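Local atomic coordinates of GENE 22 product (Bacillus phage spp1, PDB entry 2XC8), a protein that is of unknown function but, in SPP1 phage of Bacillus subtilis, shares fold similarity with a domain of the receptor-binding protein of lactococcal phage p2. Residues G1-L13 / T108-D120. Residues are numbered along the deposited sequence; the frame is centred on the assembly and turned at random.
Sequences GIEIVNRKAVWYL and TREGTIFLYEKED
R109 lays its aliphatic stem against apolar I2, while its guanidinium makes a salt bridge to E19 and a bond to the E21 carbonyl. E110 OE2 forms a weak salt bridge with G1 N (3.4 Å); a water bridges OE2 and R109 O, touching G1 N only weakly. G111, extended as glycine readily allows, brings only backbone: its O accepts E3 N at 2.9 Å. T112 turns its methyl, CG2, anti to the backbone N, against V5 CG2 at 3.6 Å. I113 gives branched, strand-compatible bulk to the other face, its CG1 meeting I2 CG2 at 3.7 Å. Strand 109-117 runs parallel to strand 2-8, outermost in this chain's mixed five-stranded sheet; the N-H groups of I113, V5 and L115 continue the pairing, while E16 of the second subunit binds I4 N. F114 lays its apolar ring alongside V5, and L115's apolar branch packs on I4 and I17. Y116 sets its CB on Y12 CB, because the first segment turns at A9-V10 and comes back across the strand; E117 O accepts A9 N almost straight (174°). K118's methylenes suit an aromatic face: CB lies 3.9 Å from the Y12 ring centroid, a CH-pi contact. Poorly ordered D120 offers its backbone O to K8 NZ, a tentative bond.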
loop_
_atom_site.group_PDB
_atom_site.type_symbol
_atom_site.label_atom_id
_atom_site.label_comp_id
_atom_site.label_asym_id
_atom_site.label_seq_id
_atom_site.Cartn_x
_atom_site.Cartn_y
_atom_site.Cartn_z
ATOM N N GLY B 1 1.423 5.135 -12.252
ATOM C CA GLY B 1 0.382 4.237 -11.651
ATOM C C GLY B 1 -0.345 4.886 -10.490
ATOM O O GLY B 1 -0.467 6.112 -10.428
ATOM N N ILE B 2 -0.838 4.058 -9.571
ATOM C CA ILE B 2 -1.468 4.562 -8.354
ATOM C C ILE B 2 -0.452 4.595 -7.211
ATOM O O ILE B 2 -0.067 3.560 -6.658
ATOM C CB ILE B 2 -2.752 3.779 -7.974
ATOM C CG1 ILE B 2 -3.764 3.830 -9.126
ATOM C CG2 ILE B 2 -3.371 4.358 -6.704
ATOM C CD1 ILE B 2 -4.933 2.875 -8.986
ATOM N N GLU B 3 -0.025 5.812 -6.888
ATOM C CA GLU B 3 0.989 6.074 -5.874
ATOM C C GLU B 3 0.404 5.932 -4.471
ATOM O O GLU B 3 -0.806 6.071 -4.279
ATOM C CB GLU B 3 1.542 7.490 -6.065
ATOM C CG GLU B 3 2.917 7.733 -5.452
ATOM C CD GLU B 3 3.239 9.212 -5.277
ATOM O OE1 GLU B 3 2.352 10.063 -5.510
ATOM O OE2 GLU B 3 4.388 9.525 -4.899
ATOM N N ILE B 4 1.264 5.649 -3.497
ATOM C CA ILE B 4 0.842 5.588 -2.102
ATOM C C ILE B 4 1.484 6.715 -1.292
ATOM O O ILE B 4 2.704 6.919 -1.344
ATOM C CB ILE B 4 1.098 4.191 -1.480
ATOM C CG1 ILE B 4 0.093 3.189 -2.069
ATOM C CG2 ILE B 4 1.009 4.241 0.049
ATOM C CD1 ILE B 4 0.199 1.769 -1.538
ATOM N N VAL B 5 0.643 7.450 -0.565
ATOM C CA VAL B 5 1.102 8.560 0.267
ATOM C C VAL B 5 0.778 8.314 1.742
ATOM O O VAL B 5 -0.384 8.351 2.158
ATOM C CB VAL B 5 0.546 9.930 -0.226
ATOM C CG1 VAL B 5 0.873 11.044 0.771
ATOM C CG2 VAL B 5 1.128 10.278 -1.592
ATOM N N ASN B 6 1.829 8.040 2.513
ATOM C CA ASN B 6 1.732 7.881 3.959
ATOM C C ASN B 6 1.832 9.240 4.643
ATOM O O ASN B 6 2.734 10.025 4.337
ATOM C CB ASN B 6 2.849 6.965 4.478
ATOM C CG ASN B 6 2.762 5.552 3.924
ATOM O OD1 ASN B 6 3.690 5.072 3.273
ATOM N ND2 ASN B 6 1.646 4.878 4.182
ATOM N N ARG B 7 0.908 9.520 5.559
ATOM C CA ARG B 7 0.947 10.764 6.330
ATOM C C ARG B 7 0.515 10.586 7.785
ATOM O O ARG B 7 -0.440 9.863 8.077
ATOM C CB ARG B 7 0.103 11.861 5.668
ATOM C CG ARG B 7 0.352 13.243 6.281
ATOM C CD ARG B 7 -0.552 14.310 5.690
ATOM N NE ARG B 7 -0.048 15.646 6.009
ATOM C CZ ARG B 7 0.572 16.442 5.142
ATOM N NH1 ARG B 7 0.757 16.055 3.882
ATOM N NH2 ARG B 7 0.999 17.636 5.533
ATOM N N LYS B 8 1.232 11.259 8.683
ATOM C CA LYS B 8 0.889 11.293 10.100
ATOM C C LYS B 8 -0.164 12.366 10.356
ATOM O O LYS B 8 0.051 13.545 10.060
ATOM C CB LYS B 8 2.137 11.547 10.953
ATOM C CG LYS B 8 3.132 10.394 10.954
ATOM C CD LYS B 8 4.394 10.744 11.721
ATOM C CE LYS B 8 5.378 9.584 11.707
ATOM N NZ LYS B 8 6.636 9.913 12.434
ATOM N N ALA B 9 -1.304 11.945 10.897
ATOM C CA ALA B 9 -2.425 12.846 11.156
ATOM C C ALA B 9 -3.152 12.483 12.449
ATOM O O ALA B 9 -3.034 11.358 12.942
ATOM C CB ALA B 9 -3.395 12.838 9.977
ATOM N N VAL B 10 -3.895 13.448 12.990
ATOM C CA VAL B 10 -4.734 13.233 14.171
ATOM C C VAL B 10 -5.807 12.191 13.847
ATOM O O VAL B 10 -5.996 11.228 14.592
ATOM C CB VAL B 10 -5.384 14.555 14.665
ATOM C CG1 VAL B 10 -6.273 14.309 15.882
ATOM C CG2 VAL B 10 -4.315 15.594 14.992
ATOM N N TRP B 11 -6.493 12.398 12.724
ATOM C CA TRP B 11 -7.450 11.432 12.200
ATOM C C TRP B 11 -6.735 10.439 11.292
ATOM O O TRP B 11 -6.186 10.820 10.255
ATOM C CB TRP B 11 -8.563 12.137 11.425
ATOM C CG TRP B 11 -9.515 12.912 12.280
ATOM C CD1 TRP B 11 -9.398 14.218 12.657
ATOM C CD2 TRP B 11 -10.739 12.436 12.853
ATOM N NE1 TRP B 11 -10.470 14.586 13.436
ATOM C CE2 TRP B 11 -11.308 13.511 13.572
ATOM C CE3 TRP B 11 -11.409 11.206 12.833
ATOM C CZ2 TRP B 11 -12.519 13.394 14.262
ATOM C CZ3 TRP B 11 -12.609 11.089 13.523
ATOM C CH2 TRP B 11 -13.151 12.178 14.228
ATOM N N TYR B 12 -6.738 9.170 11.690
ATOM C CA TYR B 12 -6.107 8.120 10.893
ATOM C C TYR B 12 -6.960 6.860 10.777
ATOM O O TYR B 12 -7.770 6.556 11.656
ATOM C CB TYR B 12 -4.694 7.800 11.407
ATOM C CG TYR B 12 -4.611 7.239 12.813
ATOM C CD1 TYR B 12 -4.539 5.863 13.032
ATOM C CD2 TYR B 12 -4.572 8.085 13.920
ATOM C CE1 TYR B 12 -4.449 5.342 14.320
ATOM C CE2 TYR B 12 -4.483 7.575 15.212
ATOM C CZ TYR B 12 -4.420 6.204 15.404
ATOM O OH TYR B 12 -4.334 5.694 16.680
ATOM N N LEU B 13 -6.760 6.140 9.675
ATOM C CA LEU B 13 -7.556 4.966 9.340
ATOM C C LEU B 13 -6.675 3.721 9.247
ATOM O O LEU B 13 -5.672 3.713 8.528
ATOM C CB LEU B 13 -8.297 5.209 8.018
ATOM C CG LEU B 13 -9.279 4.165 7.480
ATOM C CD1 LEU B 13 -10.505 4.031 8.373
ATOM C CD2 LEU B 13 -9.692 4.512 6.057
ATOM N N THR B 108 -5.084 2.573 -18.364
ATOM C CA THR B 108 -4.009 3.237 -17.626
ATOM C C THR B 108 -4.573 3.998 -16.425
ATOM O O THR B 108 -5.518 4.781 -16.559
ATOM C CB THR B 108 -3.201 4.195 -18.537
ATOM O OG1 THR B 108 -2.739 3.487 -19.695
ATOM C CG2 THR B 108 -2.005 4.780 -17.797
ATOM N N ARG B 109 -3.988 3.751 -15.256
ATOM C CA ARG B 109 -4.432 4.372 -14.014
ATOM C C ARG B 109 -3.381 5.343 -13.490
ATOM O O ARG B 109 -2.206 4.996 -13.376
ATOM C CB ARG B 109 -4.726 3.302 -12.959
ATOM C CG ARG B 109 -5.807 2.311 -13.358
ATOM C CD ARG B 109 -5.764 1.071 -12.487
ATOM N NE ARG B 109 -6.783 0.100 -12.879
ATOM C CZ ARG B 109 -6.988 -1.068 -12.274
ATOM N NH1 ARG B 109 -6.246 -1.429 -11.234
ATOM N NH2 ARG B 109 -7.942 -1.879 -12.711
ATOM N N GLU B 110 -3.815 6.564 -13.188
ATOM C CA GLU B 110 -2.952 7.566 -12.574
ATOM C C GLU B 110 -3.663 8.187 -11.379
ATOM O O GLU B 110 -4.761 8.737 -11.514
ATOM C CB GLU B 110 -2.548 8.641 -13.594
ATOM C CG GLU B 110 -1.661 9.768 -13.041
ATOM C CD GLU B 110 -0.284 9.302 -12.576
ATOM O OE1 GLU B 110 0.361 10.053 -11.813
ATOM O OE2 GLU B 110 0.161 8.198 -12.967
ATOM N N GLY B 111 -3.040 8.088 -10.208
ATOM C CA GLY B 111 -3.629 8.631 -8.992
ATOM C C GLY B 111 -2.890 8.318 -7.709
ATOM O O GLY B 111 -1.697 8.000 -7.722
ATOM N N THR B 112 -3.616 8.407 -6.596
ATOM C CA THR B 112 -3.029 8.287 -5.266
ATOM C C THR B 112 -3.892 7.601 -4.205
ATOM O O THR B 112 -5.108 7.799 -4.148
ATOM C CB THR B 112 -2.702 9.684 -4.671
ATOM O OG1 THR B 112 -2.010 10.477 -5.644
ATOM C CG2 THR B 112 -1.837 9.562 -3.426
ATOM N N ILE B 113 -3.239 6.785 -3.380
ATOM C CA ILE B 113 -3.919 6.128 -2.269
ATOM C C ILE B 113 -3.302 6.815 -1.050
ATOM O O ILE B 113 -2.090 6.734 -0.827
ATOM C CB ILE B 113 -3.728 4.588 -2.197
ATOM C CG1 ILE B 113 -4.586 3.889 -3.257
ATOM C CG2 ILE B 113 -4.079 4.057 -0.803
ATOM C CD1 ILE B 113 -4.207 2.437 -3.521
ATOM N N PHE B 114 -4.136 7.509 -0.279
ATOM C CA PHE B 114 -3.686 8.194 0.931
ATOM C C PHE B 114 -3.870 7.294 2.150
ATOM O O PHE B 114 -4.994 6.916 2.492
ATOM C CB PHE B 114 -4.440 9.517 1.122
ATOM C CG PHE B 114 -4.091 10.576 0.109
ATOM C CD1 PHE B 114 -3.034 11.454 0.335
ATOM C CD2 PHE B 114 -4.829 10.706 -1.064
ATOM C CE1 PHE B 114 -2.711 12.440 -0.598
ATOM C CE2 PHE B 114 -4.514 11.688 -2.003
ATOM C CZ PHE B 114 -3.452 12.555 -1.769
ATOM N N LEU B 115 -2.757 6.946 2.793
ATOM C CA LEU B 115 -2.779 6.094 3.981
ATOM C C LEU B 115 -2.414 6.889 5.229
ATOM O O LEU B 115 -1.252 7.258 5.427
ATOM C CB LEU B 115 -1.837 4.893 3.815
ATOM C CG LEU B 115 -2.129 3.849 2.731
ATOM C CD1 LEU B 115 -1.048 2.781 2.732
ATOM C CD2 LEU B 115 -3.502 3.206 2.909
ATOM N N TYR B 116 -3.413 7.151 6.068
ATOM C CA TYR B 116 -3.210 7.975 7.257
ATOM C C TYR B 116 -2.689 7.137 8.422
ATOM O O TYR B 116 -3.161 6.028 8.682
ATOM C CB TYR B 116 -4.418 8.883 7.516
ATOM C CG TYR B 116 -4.672 9.840 6.368
ATOM C CD1 TYR B 116 -3.931 11.017 6.232
ATOM C CD2 TYR B 116 -5.634 9.554 5.401
ATOM C CE1 TYR B 116 -4.155 11.889 5.168
ATOM C CE2 TYR B 116 -5.867 10.418 4.337
ATOM C CZ TYR B 116 -5.124 11.583 4.225
ATOM O OH TYR B 116 -5.352 12.441 3.175
ATOM N N GLU B 117 -1.707 7.714 9.113
ATOM C CA GLU B 117 -1.039 7.038 10.215
ATOM C C GLU B 117 -1.096 7.789 11.550
ATOM O O GLU B 117 -1.388 8.988 11.582
ATOM C CB GLU B 117 0.409 7.003 9.727
ATOM C CG GLU B 117 1.190 5.734 10.014
ATOM C CD GLU B 117 2.599 5.813 9.440
ATOM O OE1 GLU B 117 3.543 6.065 10.221
ATOM O OE2 GLU B 117 2.762 5.640 8.209
ATOM N N LYS B 118 -0.811 7.079 12.643
ATOM C CA LYS B 118 -0.722 7.672 13.984
ATOM C C LYS B 118 0.506 8.582 14.106
ATOM O O LYS B 118 1.578 8.254 13.593
ATOM C CB LYS B 118 -0.687 6.560 15.048
ATOM C CG LYS B 118 -0.432 7.006 16.500
ATOM C CD LYS B 118 -1.627 7.732 17.108
ATOM C CE LYS B 118 -1.493 7.850 18.645
ATOM N NZ LYS B 118 -2.714 8.461 19.246
ATOM N N GLU B 119 0.340 9.717 14.786
ATOM C CA GLU B 119 1.423 10.693 14.976
ATOM C C GLU B 119 2.496 10.225 15.970
ATOM O O GLU B 119 2.380 9.146 16.560
ATOM C CB GLU B 119 0.859 12.061 15.389
ATOM C CG GLU B 119 0.268 12.872 14.233
ATOM C CD GLU B 119 -0.248 14.245 14.652
ATOM O OE1 GLU B 119 -0.391 14.500 15.868
ATOM O OE2 GLU B 119 -0.518 15.072 13.755
ATOM N N ASP B 120 3.534 11.049 16.138
ATOM C CA ASP B 120 4.680 10.773 17.023
ATOM C C ASP B 120 5.461 9.523 16.620
ATOM O O ASP B 120 5.810 9.347 15.453
ATOM C CB ASP B 120 4.255 10.687 18.499
ATOM C CG ASP B 120 3.521 11.934 18.978
ATOM O OD1 ASP B 120 3.667 13.008 18.353
ATOM O OD2 ASP B 120 2.798 11.838 19.992
HETATM O O HOH W 1 -0.020 6.492 -14.902
HETATM O O HOH W 2 -2.289 10.655 15.701
#